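PDB 6AGG: tRNA(Ile2) 2-agmatinylcytidine synthetase TiaS from Archaeoglobus fulgidus, which catalyses the ATP-dependent attachment of agmatine to the wobble cytidine of an isoleucine tRNA, forming 2-agmatinylcytidine and changing the codon read from AUG to AUA. Local coordinates for residues 6-11 / 56-61; 42-47 / 402-407; 89-94 / 136-141; 112-117 / 248-253. All coordinates share one frame; numbering follows the deposited sequence.

Contact 1 (6-11 / 56-61). With MG (magnesium ion), chain H; MG (magnesium ion), chain I; ACP (phosphomethylphosphonic acid adenylate ester), chain C.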
# COMPACT_ATOMS: atom_id res chain seq x y z
N GLY A 6 -16.33 16.57 0.83
CA GLY A 6 -15.70 15.31 1.20
C GLY A 6 -16.69 14.29 1.74
O GLY A 6 -17.57 14.64 2.53
N ILE A 7 -16.54 13.04 1.30
CA ILE A 7 -17.39 11.93 1.72
C ILE A 7 -16.58 10.69 2.13
O ILE A 7 -15.55 10.39 1.52
CB ILE A 7 -18.33 11.48 0.56
CG1 ILE A 7 -19.08 12.67 -0.05
CG2 ILE A 7 -19.33 10.41 1.01
CD1 ILE A 7 -19.89 12.29 -1.27
N ASP A 8 -17.05 9.95 3.14
CA ASP A 8 -16.74 8.51 3.22
C ASP A 8 -17.53 7.71 4.26
O ASP A 8 -18.49 8.22 4.85
CB ASP A 8 -15.23 8.21 3.30
CG ASP A 8 -14.68 8.38 4.68
OD1 ASP A 8 -15.12 9.33 5.35
OD2 ASP A 8 -13.82 7.56 5.09
N ASP A 9 -17.10 6.46 4.48
CA ASP A 9 -17.86 5.49 5.25
C ASP A 9 -19.31 5.32 4.70
O ASP A 9 -20.28 5.44 5.44
CB ASP A 9 -17.85 5.82 6.75
CG ASP A 9 -18.18 4.61 7.61
OD1 ASP A 9 -18.53 3.54 7.04
OD2 ASP A 9 -18.07 4.71 8.86
N THR A 10 -19.45 5.05 3.41
CA THR A 10 -20.76 5.00 2.76
C THR A 10 -21.13 3.61 2.31
O THR A 10 -22.31 3.26 2.24
CB THR A 10 -20.79 5.87 1.49
OG1 THR A 10 -20.01 5.24 0.46
CG2 THR A 10 -20.27 7.26 1.76
N ASP A 11 -20.13 2.82 1.96
CA ASP A 11 -20.34 1.47 1.48
C ASP A 11 -20.58 0.52 2.63
O ASP A 11 -20.51 0.91 3.79
CB ASP A 11 -19.09 0.99 0.75
CG ASP A 11 -18.09 0.35 1.69
OD1 ASP A 11 -17.59 -0.74 1.35
OD2 ASP A 11 -17.80 0.94 2.75
N ASN A 56 -8.85 1.74 2.90
CA ASN A 56 -9.28 2.87 3.71
C ASN A 56 -9.12 4.23 3.03
O ASN A 56 -8.24 5.02 3.40
CB ASN A 56 -8.60 2.87 5.09
CG ASN A 56 -9.12 3.98 5.98
OD1 ASN A 56 -10.28 4.40 5.86
ND2 ASN A 56 -8.28 4.46 6.90
N GLY A 57 -9.99 4.49 2.06
CA GLY A 57 -10.00 5.73 1.31
C GLY A 57 -11.32 6.49 1.33
O GLY A 57 -12.39 5.95 1.02
N ALA A 58 -11.23 7.76 1.70
CA ALA A 58 -12.32 8.71 1.59
C ALA A 58 -12.22 9.43 0.24
O ALA A 58 -11.20 9.34 -0.44
CB ALA A 58 -12.27 9.69 2.74
N VAL A 59 -13.28 10.15 -0.14
CA VAL A 59 -13.33 10.85 -1.43
C VAL A 59 -13.66 12.34 -1.30
O VAL A 59 -14.44 12.73 -0.44
CB VAL A 59 -14.37 10.20 -2.36
CG1 VAL A 59 -14.50 10.96 -3.68
CG2 VAL A 59 -14.04 8.74 -2.59
N SER A 60 -13.07 13.18 -2.14
CA SER A 60 -13.41 14.60 -2.16
C SER A 60 -13.34 15.21 -3.57
O SER A 60 -12.66 14.70 -4.45
CB SER A 60 -12.52 15.39 -1.21
OG SER A 60 -11.19 15.48 -1.71
N PHE A 61 -14.05 16.31 -3.77
CA PHE A 61 -14.04 16.99 -5.06
C PHE A 61 -14.44 18.47 -4.94
O PHE A 61 -15.26 18.82 -4.09
CB PHE A 61 -14.95 16.28 -6.08
CG PHE A 61 -16.38 16.17 -5.65
CD1 PHE A 61 -17.30 17.13 -6.04
CD2 PHE A 61 -16.81 15.11 -4.87
CE1 PHE A 61 -18.64 17.03 -5.65
CE2 PHE A 61 -18.14 15.00 -4.48
CZ PHE A 61 -19.05 15.97 -4.87
MG MG H . -17.24 3.15 3.85
MG MG I . -13.72 5.74 3.34
PG ACP C . -14.18 0.89 0.74
O1G ACP C . -15.54 1.18 -0.04
O2G ACP C . -14.87 -0.62 0.64
O3G ACP C . -13.58 0.87 -0.89
PB ACP C . -12.81 3.20 3.70
O1B ACP C . -12.25 3.77 2.88
O2B ACP C . -11.93 2.24 4.20
C3B ACP C . -13.53 2.01 2.31
PA ACP C . -14.76 2.81 5.66
O1A ACP C . -15.95 2.12 5.70
O2A ACP C . -15.02 4.19 5.34
O3A ACP C . -13.84 2.17 4.56
O5' ACP C . -14.03 2.75 7.26
C5' ACP C . -13.27 3.93 7.66
C4' ACP C . -13.77 4.74 8.81
O4' ACP C . -12.70 4.98 9.66
C3' ACP C . -14.21 6.07 8.32
O3' ACP C . -15.27 6.51 9.15
C2' ACP C . -13.10 6.91 8.48
O2' ACP C . -13.50 8.29 8.59
C1' ACP C . -12.45 6.44 9.62
N9 ACP C . -10.97 6.73 9.62
C8 ACP C . -10.19 6.81 8.54
N7 ACP C . -8.93 7.05 8.96
C5 ACP C . -8.91 7.11 10.32
C6 ACP C . -7.89 7.33 11.29
N6 ACP C . -6.59 7.55 10.94
N1 ACP C . -8.26 7.31 12.60
C2 ACP C . -9.52 7.09 12.99
N3 ACP C . -10.49 6.89 12.09
C4 ACP C . -10.21 6.89 10.76

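Contact 2 (42-47 / 402-407). With ACP (phosphomethylphosphonic acid adenylate ester), chain C.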
# COMPACT_ATOMS: atom_id res chain seq x y z
N LEU A 42 -9.16 10.40 -4.48
CA LEU A 42 -9.27 9.19 -3.68
C LEU A 42 -8.10 9.17 -2.70
O LEU A 42 -6.99 8.81 -3.06
CB LEU A 42 -9.24 7.94 -4.55
CG LEU A 42 -9.93 6.65 -4.09
CD1 LEU A 42 -9.27 5.41 -4.71
CD2 LEU A 42 -10.02 6.51 -2.57
N ILE A 43 -8.38 9.56 -1.46
CA ILE A 43 -7.39 9.65 -0.40
C ILE A 43 -7.36 8.42 0.53
O ILE A 43 -8.29 8.19 1.31
CB ILE A 43 -7.62 10.91 0.46
CG1 ILE A 43 -7.74 12.16 -0.43
CG2 ILE A 43 -6.53 11.05 1.53
CD1 ILE A 43 -6.45 12.49 -1.22
N ARG A 44 -6.27 7.66 0.45
CA ARG A 44 -6.05 6.55 1.37
C ARG A 44 -5.64 7.04 2.75
O ARG A 44 -4.84 7.97 2.89
CB ARG A 44 -5.00 5.59 0.81
CG ARG A 44 -5.46 4.86 -0.44
CD ARG A 44 -6.74 4.08 -0.18
NE ARG A 44 -7.33 3.59 -1.42
CZ ARG A 44 -8.15 2.55 -1.51
NH1 ARG A 44 -8.49 1.88 -0.41
NH2 ARG A 44 -8.63 2.18 -2.68
N LEU A 45 -6.21 6.42 3.77
CA LEU A 45 -5.95 6.84 5.14
C LEU A 45 -5.25 5.73 5.89
O LEU A 45 -4.99 4.66 5.33
CB LEU A 45 -7.26 7.24 5.83
CG LEU A 45 -8.19 8.19 5.05
CD1 LEU A 45 -9.44 8.49 5.84
CD2 LEU A 45 -7.49 9.49 4.70
N ASN A 46 -4.93 5.98 7.16
CA ASN A 46 -4.17 5.01 7.92
C ASN A 46 -4.74 3.60 7.71
O ASN A 46 -5.93 3.34 8.00
CB ASN A 46 -4.12 5.41 9.40
CG ASN A 46 -3.38 4.41 10.24
OD1 ASN A 46 -3.09 3.30 9.80
ND2 ASN A 46 -3.08 4.79 11.48
N PRO A 47 -3.91 2.70 7.17
CA PRO A 47 -4.31 1.35 6.74
C PRO A 47 -4.34 0.28 7.84
O PRO A 47 -4.60 -0.88 7.52
CB PRO A 47 -3.28 1.00 5.67
CG PRO A 47 -2.08 1.79 6.03
CD PRO A 47 -2.56 3.05 6.70
N ARG A 402 0.05 -2.95 -0.89
CA ARG A 402 -0.92 -2.19 -0.14
C ARG A 402 -1.10 -0.82 -0.78
O ARG A 402 -0.13 -0.22 -1.23
CB ARG A 402 -0.51 -2.08 1.33
CG ARG A 402 -0.52 -3.44 2.03
CD ARG A 402 -0.17 -3.36 3.51
NE ARG A 402 -1.30 -2.97 4.35
CZ ARG A 402 -1.33 -3.12 5.67
NH1 ARG A 402 -0.29 -3.66 6.30
NH2 ARG A 402 -2.39 -2.73 6.36
N HIS A 403 -2.35 -0.37 -0.87
CA HIS A 403 -2.70 0.88 -1.54
C HIS A 403 -1.63 1.99 -1.38
O HIS A 403 -1.19 2.57 -2.37
CB HIS A 403 -4.08 1.37 -1.06
CG HIS A 403 -5.17 0.35 -1.19
ND1 HIS A 403 -5.58 -0.16 -2.41
CD2 HIS A 403 -5.95 -0.25 -0.26
CE1 HIS A 403 -6.56 -1.03 -2.21
NE2 HIS A 403 -6.80 -1.10 -0.92
N LEU A 404 -1.22 2.28 -0.15
CA LEU A 404 -0.19 3.31 0.06
C LEU A 404 1.26 2.91 -0.31
O LEU A 404 2.07 3.77 -0.66
CB LEU A 404 -0.26 3.85 1.49
CG LEU A 404 -1.55 4.66 1.73
CD1 LEU A 404 -1.95 4.66 3.19
CD2 LEU A 404 -1.40 6.08 1.19
N SER A 405 1.56 1.61 -0.26
CA SER A 405 2.90 1.09 -0.54
C SER A 405 3.57 1.59 -1.84
O SER A 405 3.16 1.24 -2.94
CB SER A 405 2.89 -0.44 -0.51
OG SER A 405 2.59 -0.93 0.79
N LYS A 406 4.63 2.38 -1.70
CA LYS A 406 5.32 2.90 -2.88
C LYS A 406 6.18 1.83 -3.56
O LYS A 406 7.09 1.28 -2.96
CB LYS A 406 6.16 4.13 -2.54
CG LYS A 406 6.80 4.77 -3.74
CD LYS A 406 7.30 6.14 -3.40
CE LYS A 406 8.01 6.76 -4.58
NZ LYS A 406 8.55 8.09 -4.23
N PRO A 407 5.86 1.51 -4.82
CA PRO A 407 6.55 0.46 -5.56
C PRO A 407 7.90 0.94 -6.10
O PRO A 407 8.04 2.10 -6.51
CB PRO A 407 5.59 0.14 -6.70
CG PRO A 407 4.86 1.41 -6.94
CD PRO A 407 4.76 2.11 -5.61
PG ACP C . -14.18 0.89 0.74
O1G ACP C . -15.54 1.18 -0.04
O2G ACP C . -14.87 -0.62 0.64
O3G ACP C . -13.58 0.87 -0.89
PB ACP C . -12.81 3.20 3.70
O1B ACP C . -12.25 3.77 2.88
O2B ACP C . -11.93 2.24 4.20
C3B ACP C . -13.53 2.01 2.31
PA ACP C . -14.76 2.81 5.66
O1A ACP C . -15.95 2.12 5.70
O2A ACP C . -15.02 4.19 5.34
O3A ACP C . -13.84 2.17 4.56
O5' ACP C . -14.03 2.75 7.26
C5' ACP C . -13.27 3.93 7.66
C4' ACP C . -13.77 4.74 8.81
O4' ACP C . -12.70 4.98 9.66
C3' ACP C . -14.21 6.07 8.32
O3' ACP C . -15.27 6.51 9.15
C2' ACP C . -13.10 6.91 8.48
O2' ACP C . -13.50 8.29 8.59
C1' ACP C . -12.45 6.44 9.62
N9 ACP C . -10.97 6.73 9.62
C8 ACP C . -10.19 6.81 8.54
N7 ACP C . -8.93 7.05 8.96
C5 ACP C . -8.91 7.11 10.32
C6 ACP C . -7.89 7.33 11.29
N6 ACP C . -6.59 7.55 10.94
N1 ACP C . -8.26 7.31 12.60
C2 ACP C . -9.52 7.09 12.99
N3 ACP C . -10.49 6.89 12.09
C4 ACP C . -10.21 6.89 10.76

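Contact 3 (89-94 / 136-141). With ACP (phosphomethylphosphonic acid adenylate ester), chain C.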
# COMPACT_ATOMS: atom_id res chain seq x y z
N LYS A 89 -21.76 -1.15 10.53
CA LYS A 89 -20.40 -0.63 10.42
C LYS A 89 -20.34 0.56 9.46
O LYS A 89 -19.35 1.30 9.44
CB LYS A 89 -19.43 -1.73 9.99
N THR A 90 -21.41 0.74 8.69
CA THR A 90 -21.52 1.88 7.78
C THR A 90 -22.04 3.13 8.49
O THR A 90 -23.11 3.10 9.13
CB THR A 90 -22.41 1.57 6.57
OG1 THR A 90 -22.47 2.72 5.72
CG2 THR A 90 -23.81 1.26 7.05
N ASN A 91 -21.28 4.22 8.38
CA ASN A 91 -21.61 5.46 9.09
C ASN A 91 -21.19 6.71 8.34
O ASN A 91 -20.25 7.39 8.73
CB ASN A 91 -21.00 5.47 10.49
CG ASN A 91 -21.70 4.51 11.43
OD1 ASN A 91 -22.65 4.88 12.12
ND2 ASN A 91 -21.23 3.27 11.44
N PRO A 92 -21.92 7.02 7.27
CA PRO A 92 -21.60 8.09 6.32
C PRO A 92 -21.34 9.44 6.97
O PRO A 92 -22.00 9.82 7.93
CB PRO A 92 -22.85 8.14 5.44
CG PRO A 92 -23.36 6.75 5.46
CD PRO A 92 -23.12 6.27 6.86
N GLY A 93 -20.35 10.15 6.44
CA GLY A 93 -20.05 11.50 6.86
C GLY A 93 -19.80 12.34 5.63
O GLY A 93 -19.25 11.85 4.64
N ALA A 94 -20.20 13.60 5.68
CA ALA A 94 -19.87 14.50 4.59
C ALA A 94 -19.63 15.92 5.08
O ALA A 94 -20.19 16.35 6.09
CB ALA A 94 -20.92 14.46 3.52
N HIS A 136 -24.75 10.93 9.42
CA HIS A 136 -25.98 10.19 9.23
C HIS A 136 -26.32 9.20 10.33
O HIS A 136 -27.50 8.94 10.59
CB HIS A 136 -26.03 9.54 7.85
CG HIS A 136 -26.58 10.44 6.79
ND1 HIS A 136 -25.84 11.45 6.20
CD2 HIS A 136 -27.82 10.52 6.23
CE1 HIS A 136 -26.59 12.09 5.32
NE2 HIS A 136 -27.79 11.54 5.32
N LYS A 137 -25.31 8.66 10.99
CA LYS A 137 -25.56 7.74 12.09
C LYS A 137 -24.56 8.02 13.18
O LYS A 137 -24.63 9.07 13.85
CB LYS A 137 -25.48 6.29 11.61
CG LYS A 137 -26.60 5.93 10.62
CD LYS A 137 -26.34 4.64 9.85
CE LYS A 137 -26.13 3.47 10.78
NZ LYS A 137 -26.09 2.20 10.03
N LYS A 138 -23.64 7.10 13.39
CA LYS A 138 -22.42 7.46 14.07
C LYS A 138 -21.72 8.34 13.04
O LYS A 138 -21.66 7.99 11.86
CB LYS A 138 -21.59 6.23 14.40
CG LYS A 138 -20.74 6.39 15.64
CD LYS A 138 -20.19 5.05 16.07
CE LYS A 138 -19.36 5.19 17.34
NZ LYS A 138 -20.09 5.87 18.45
N GLY A 139 -21.25 9.51 13.45
CA GLY A 139 -20.67 10.42 12.48
C GLY A 139 -19.23 10.08 12.17
O GLY A 139 -18.38 10.96 12.10
N ARG A 140 -18.95 8.79 12.01
CA ARG A 140 -17.57 8.34 11.92
C ARG A 140 -16.97 8.71 10.57
O ARG A 140 -15.78 8.99 10.48
CB ARG A 140 -17.46 6.83 12.17
CG ARG A 140 -16.03 6.41 12.56
CD ARG A 140 -15.81 4.90 12.52
NE ARG A 140 -16.67 4.17 13.45
CZ ARG A 140 -16.36 3.92 14.72
NH1 ARG A 140 -15.22 4.36 15.22
NH2 ARG A 140 -17.20 3.24 15.49
N GLY A 141 -17.80 8.74 9.53
CA GLY A 141 -17.34 9.07 8.20
C GLY A 141 -16.82 10.49 8.11
O GLY A 141 -16.08 10.83 7.18
PG ACP C . -14.18 0.89 0.74
O1G ACP C . -15.54 1.18 -0.04
O2G ACP C . -14.87 -0.62 0.64
O3G ACP C . -13.58 0.87 -0.89
PB ACP C . -12.81 3.20 3.70
O1B ACP C . -12.25 3.77 2.88
O2B ACP C . -11.93 2.24 4.20
C3B ACP C . -13.53 2.01 2.31
PA ACP C . -14.76 2.81 5.66
O1A ACP C . -15.95 2.12 5.70
O2A ACP C . -15.02 4.19 5.34
O3A ACP C . -13.84 2.17 4.56
O5' ACP C . -14.03 2.75 7.26
C5' ACP C . -13.27 3.93 7.66
C4' ACP C . -13.77 4.74 8.81
O4' ACP C . -12.70 4.98 9.66
C3' ACP C . -14.21 6.07 8.32
O3' ACP C . -15.27 6.51 9.15
C2' ACP C . -13.10 6.91 8.48
O2' ACP C . -13.50 8.29 8.59
C1' ACP C . -12.45 6.44 9.62
N9 ACP C . -10.97 6.73 9.62
C8 ACP C . -10.19 6.81 8.54
N7 ACP C . -8.93 7.05 8.96
C5 ACP C . -8.91 7.11 10.32
C6 ACP C . -7.89 7.33 11.29
N6 ACP C . -6.59 7.55 10.94
N1 ACP C . -8.26 7.31 12.60
C2 ACP C . -9.52 7.09 12.99
N3 ACP C . -10.49 6.89 12.09
C4 ACP C . -10.21 6.89 10.76

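Contact 4 (112-117 / 248-253). With ACP (phosphomethylphosphonic acid adenylate ester), chain C.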
# COMPACT_ATOMS: atom_id res chain seq x y z
N ALA A 112 -4.68 11.64 9.99
CA ALA A 112 -5.61 10.59 9.62
C ALA A 112 -4.90 9.51 8.83
O ALA A 112 -5.35 8.35 8.79
CB ALA A 112 -6.79 11.14 8.82
N ILE A 113 -3.81 9.89 8.17
CA ILE A 113 -3.12 8.97 7.28
C ILE A 113 -2.03 8.23 8.03
O ILE A 113 -1.77 7.06 7.75
CB ILE A 113 -2.52 9.69 6.08
CG1 ILE A 113 -3.58 10.54 5.37
CG2 ILE A 113 -1.88 8.68 5.11
CD1 ILE A 113 -3.05 11.36 4.19
N LYS A 114 -1.42 8.92 8.99
CA LYS A 114 -0.25 8.40 9.67
C LYS A 114 -0.59 7.96 11.09
O LYS A 114 0.13 7.15 11.68
CB LYS A 114 0.86 9.46 9.69
CG LYS A 114 1.68 9.57 8.39
CD LYS A 114 2.58 10.82 8.42
CE LYS A 114 3.55 10.89 7.23
NZ LYS A 114 2.93 11.37 5.95
N ASP A 115 -1.68 8.48 11.62
CA ASP A 115 -2.00 8.32 13.04
C ASP A 115 -3.43 7.78 13.24
O ASP A 115 -4.00 7.14 12.35
CB ASP A 115 -1.84 9.67 13.74
CG ASP A 115 -1.49 9.53 15.21
OD1 ASP A 115 -2.29 8.94 15.96
OD2 ASP A 115 -0.43 10.05 15.62
N VAL A 116 -4.00 8.04 14.41
CA VAL A 116 -5.33 7.57 14.78
C VAL A 116 -6.18 8.70 15.36
O VAL A 116 -5.74 9.41 16.26
CB VAL A 116 -5.24 6.44 15.82
CG1 VAL A 116 -6.56 6.24 16.52
CG2 VAL A 116 -4.77 5.14 15.17
N LEU A 117 -7.40 8.86 14.86
CA LEU A 117 -8.27 9.96 15.28
C LEU A 117 -9.53 9.52 16.01
O LEU A 117 -10.03 8.42 15.82
CB LEU A 117 -8.65 10.84 14.08
CG LEU A 117 -7.62 11.90 13.68
CD1 LEU A 117 -7.19 11.73 12.24
CD2 LEU A 117 -8.19 13.28 13.90
N THR A 248 2.66 6.04 -2.67
CA THR A 248 3.51 7.18 -2.35
C THR A 248 4.25 7.00 -1.03
O THR A 248 5.21 7.72 -0.76
CB THR A 248 2.72 8.51 -2.32
OG1 THR A 248 1.82 8.51 -1.20
CG2 THR A 248 1.95 8.74 -3.61
N ASP A 249 3.81 6.03 -0.23
CA ASP A 249 4.38 5.76 1.09
C ASP A 249 4.12 6.93 2.01
O ASP A 249 4.92 7.23 2.90
CB ASP A 249 5.89 5.46 1.03
CG ASP A 249 6.17 4.02 0.63
OD1 ASP A 249 5.23 3.19 0.65
OD2 ASP A 249 7.33 3.72 0.30
N MET A 250 2.98 7.58 1.78
CA MET A 250 2.60 8.78 2.52
C MET A 250 2.28 8.42 3.96
O MET A 250 2.19 9.30 4.82
CB MET A 250 1.42 9.45 1.82
CG MET A 250 0.96 10.79 2.40
SD MET A 250 -0.10 11.68 1.22
CE MET A 250 -0.65 13.07 2.20
N HIS A 251 2.13 7.13 4.23
CA HIS A 251 1.76 6.64 5.56
C HIS A 251 2.96 6.30 6.46
O HIS A 251 2.82 6.12 7.68
CB HIS A 251 0.88 5.40 5.43
CG HIS A 251 1.60 4.20 4.91
ND1 HIS A 251 2.25 4.19 3.69
CD2 HIS A 251 1.80 2.97 5.44
CE1 HIS A 251 2.81 3.01 3.49
NE2 HIS A 251 2.55 2.25 4.54
N LEU A 252 4.14 6.17 5.84
CA LEU A 252 5.34 5.77 6.59
C LEU A 252 5.85 6.90 7.46
O LEU A 252 5.94 8.06 7.04
CB LEU A 252 6.47 5.29 5.67
CG LEU A 252 6.14 4.11 4.76
CD1 LEU A 252 7.36 3.75 3.92
CD2 LEU A 252 5.63 2.91 5.56
N ILE A 253 6.18 6.54 8.69
CA ILE A 253 6.85 7.44 9.62
C ILE A 253 8.34 7.09 9.73
O ILE A 253 8.70 5.95 10.03
CB ILE A 253 6.21 7.32 11.00
CG1 ILE A 253 4.70 7.60 10.91
CG2 ILE A 253 6.95 8.21 12.02
CD1 ILE A 253 3.91 7.17 12.14
PG ACP C . -14.18 0.89 0.74
O1G ACP C . -15.54 1.18 -0.04
O2G ACP C . -14.87 -0.62 0.64
O3G ACP C . -13.58 0.87 -0.89
PB ACP C . -12.81 3.20 3.70
O1B ACP C . -12.25 3.77 2.88
O2B ACP C . -11.93 2.24 4.20
C3B ACP C . -13.53 2.01 2.31
PA ACP C . -14.76 2.81 5.66
O1A ACP C . -15.95 2.12 5.70
O2A ACP C . -15.02 4.19 5.34
O3A ACP C . -13.84 2.17 4.56
O5' ACP C . -14.03 2.75 7.26
C5' ACP C . -13.27 3.93 7.66
C4' ACP C . -13.77 4.74 8.81
O4' ACP C . -12.70 4.98 9.66
C3' ACP C . -14.21 6.07 8.32
O3' ACP C . -15.27 6.51 9.15
C2' ACP C . -13.10 6.91 8.48
O2' ACP C . -13.50 8.29 8.59
C1' ACP C . -12.45 6.44 9.62
N9 ACP C . -10.97 6.73 9.62
C8 ACP C . -10.19 6.81 8.54
N7 ACP C . -8.93 7.05 8.96
C5 ACP C . -8.91 7.11 10.32
C6 ACP C . -7.89 7.33 11.29
N6 ACP C . -6.59 7.55 10.94
N1 ACP C . -8.26 7.31 12.60
C2 ACP C . -9.52 7.09 12.99
N3 ACP C . -10.49 6.89 12.09
C4 ACP C . -10.21 6.89 10.76
O HOH W 1 1.94 5.84 9.97

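Contact 1 (6-11 / 56-61)
Ile7 and Val59 face each other as the hydrogen-bonded pair of an antiparallel ladder, with Ile7 N 2.7 Å from Val59 O and Val59 N 2.8 Å from Ile7 O. Their side chains leave the same face of the sheet, and Val59 reaches Ala22 of helix 20-32 there. Gly6 and Ser60 form the next, non-hydrogen-bonded pair, with the Ser60 side chain on the other face; Ser60 OG is hydrogen-bonded to Ala148 O of helix 141-150.

Beyond the last bridge the side chains take over from the backbone. Asp8 brings its CB to 3.4 Å from Ala58 CB. Its carboxylate sits between the backbone N and the carbonyl carbon (chi1 81°), and OD2 binds one magnesium ion at 2.5 Å. The same ion takes O1B of the ATP analogue ACP, to which Gly57 N also gives a weak hydrogen bond. Asp11 holds the second magnesium ion through OD2, again at 2.5 Å, and this ion is also bound by ACP O1A. Asp9 swings the other way (CG anti to N, chi1 -159°), and its OD1 accepts a hydrogen bond from Asn91 N, which probably helps to hold the turn that leads from Asp8 to Asp11.

A regular ladder thus runs out into an acidic loop, a two-magnesium triphosphate site built on Asp8 and Asp11 at the strand end of the TCKD domain.

Contact 2 (42-47 / 402-407)
Arg44 and His403 meet as a flat stack, the guanidinium lying on the imidazole with planes 16° apart and centres separated by 3.7 Å. NH1 stands over the ring toward its rim, 3.3 Å from His403 CD2, while CZ lies above CG. In the arginine chain, chi1 places CG beside His403 CB, and the bend at chi2 (-57°) turns CD and the guanidinium over the ring. Because the planes are nearly parallel, the N-H bonds of NH1 run along the ring and are badly angled for NE2, and the interaction is one of planes. The ring is tethered elsewhere, through ND1 to Arg217 NH2. The His403 side chain is about 5 Å from a bound agmatine.

The apolar part centres on Leu404, whose two methyls divide the work. CD2 rests against Arg44 CB at 3.7 Å, and CD1 meets Pro47 CD at 3.9 Å, the two side chains at roughly a right angle.

Among polar groups, Arg402 brings NH2 to 3.1 Å from Pro47 O, which lies at the guanidinium edge near its plane. A type I turn from Arg402 to Ser405 presents this row of side chains.

Across the backbone from Arg44, Leu45 turns to the nucleotide, placing CD1 3.3 Å from ACP C8.

Strand 35-44, which delivers Arg44, runs between strands 57-64 and 239-244 of the mixed sheet. The 402-407 loop, after strand 392-395, attaches to the loop that follows strand 239-244 through backbone bonds of His403 with Ala247 and Leu404 with Asp249.

Contact 3 (89-94 / 136-141)
Asn91 sets its CG opposite the carbonyl carbon (chi1 -71°), and with chi2 at -91° OD1 turns to Lys138 N, 2.7 Å away; the oxygen is crowded in the model, so the finer geometry of that bond is doubtful. Lys137 starts out likewise but bends at chi3 (57°), which folds its ammonium back to Thr90 O in a weak bond of 3.2 Å. Leu85 O gives that ammonium a stronger partner.

The backbones are linked more plainly. Gly141 N donates to Asn91 O at 2.9 Å, and His136 N makes a weak bond to Pro92 O. Gly93 and Gly141 come together without side chains between them, Gly93 CA lying 3.6 Å from Gly141 C. Next to this close approach, Arg140 O accepts a hydrogen bond from the ribose O2' of ACP, 3.0 Å away, so the loop that rests on Asn91 also holds the sugar at O2'.

Strand 93-98 continues from here between strands 2-8 and 133-135, and the loop leads from strand 133-135 into helix 141-150. His136 leans on Ile79 and Ile80 of helix 68-82, whereas Lys138 and Arg140 touch Ile119 of helix 119-128.

Contact 4 (112-117 / 248-253)
Lys114 stretches alongside the turn at Met250 and then bends at its last torsion (chi4 79°), directing NZ to Met250 O in a hydrogen bond modelled at a very short 2.5 Å, so its exact length is doubtful. Its aliphatic part follows the backbone opposite, CG lying 3.7 Å from His251 O. Asp110 OD2 is a further charge partner for the ammonium, in a long, weak ion pair.

Ile113, one residue earlier on the helix, faces the same turn with its hydrocarbon branches. Ile113 CD1 meets Met250 CE at 3.6 Å, the two chains crossing obliquely, and Met250 reaches this far because it is extended beyond CG. His251 presents CB to Ile113 O, while its ring leads away to Glu334 OE1 through NE2. On the other flank, Ile253 CD1 approaches Lys114 O at 3.8 Å. One water joins the backbones by donating to Lys114 O and to His251 O.

The helix end and the loop after it read the adenine: ACP N6 donates to Ala112 O and, at 3.0 Å, to Asp115 O, and Leu117 N gives its hydrogen to N1 at 2.9 Å.

Helix 106-114 therefore finishes between the nucleotide and strand 252-254, which pairs in parallel with strand 265-273. Helix 141-150 flanks the adenine end, touching Ala112 and Leu117.

From the N terminus, contact 1 closes the first loop, bringing strand 57-64 back to strand 2-8 around helix 20-32. Residues 42-47 lie inside that loop but find their partner only at 402-407, so contact 2 crosses contact 1 and spans most of the chain. Contacts 3 and 4 begin after contact 1 is complete and are both nested in the loop of contact 2. They cross each other, in the order 89-94, 112-117, 136-141, 248-253. Contacts 1 to 3 reach one eight-stranded sheet; contact 4 ties helix 106-114 to the second sheet. All four border ACP, which lies where these sections converge.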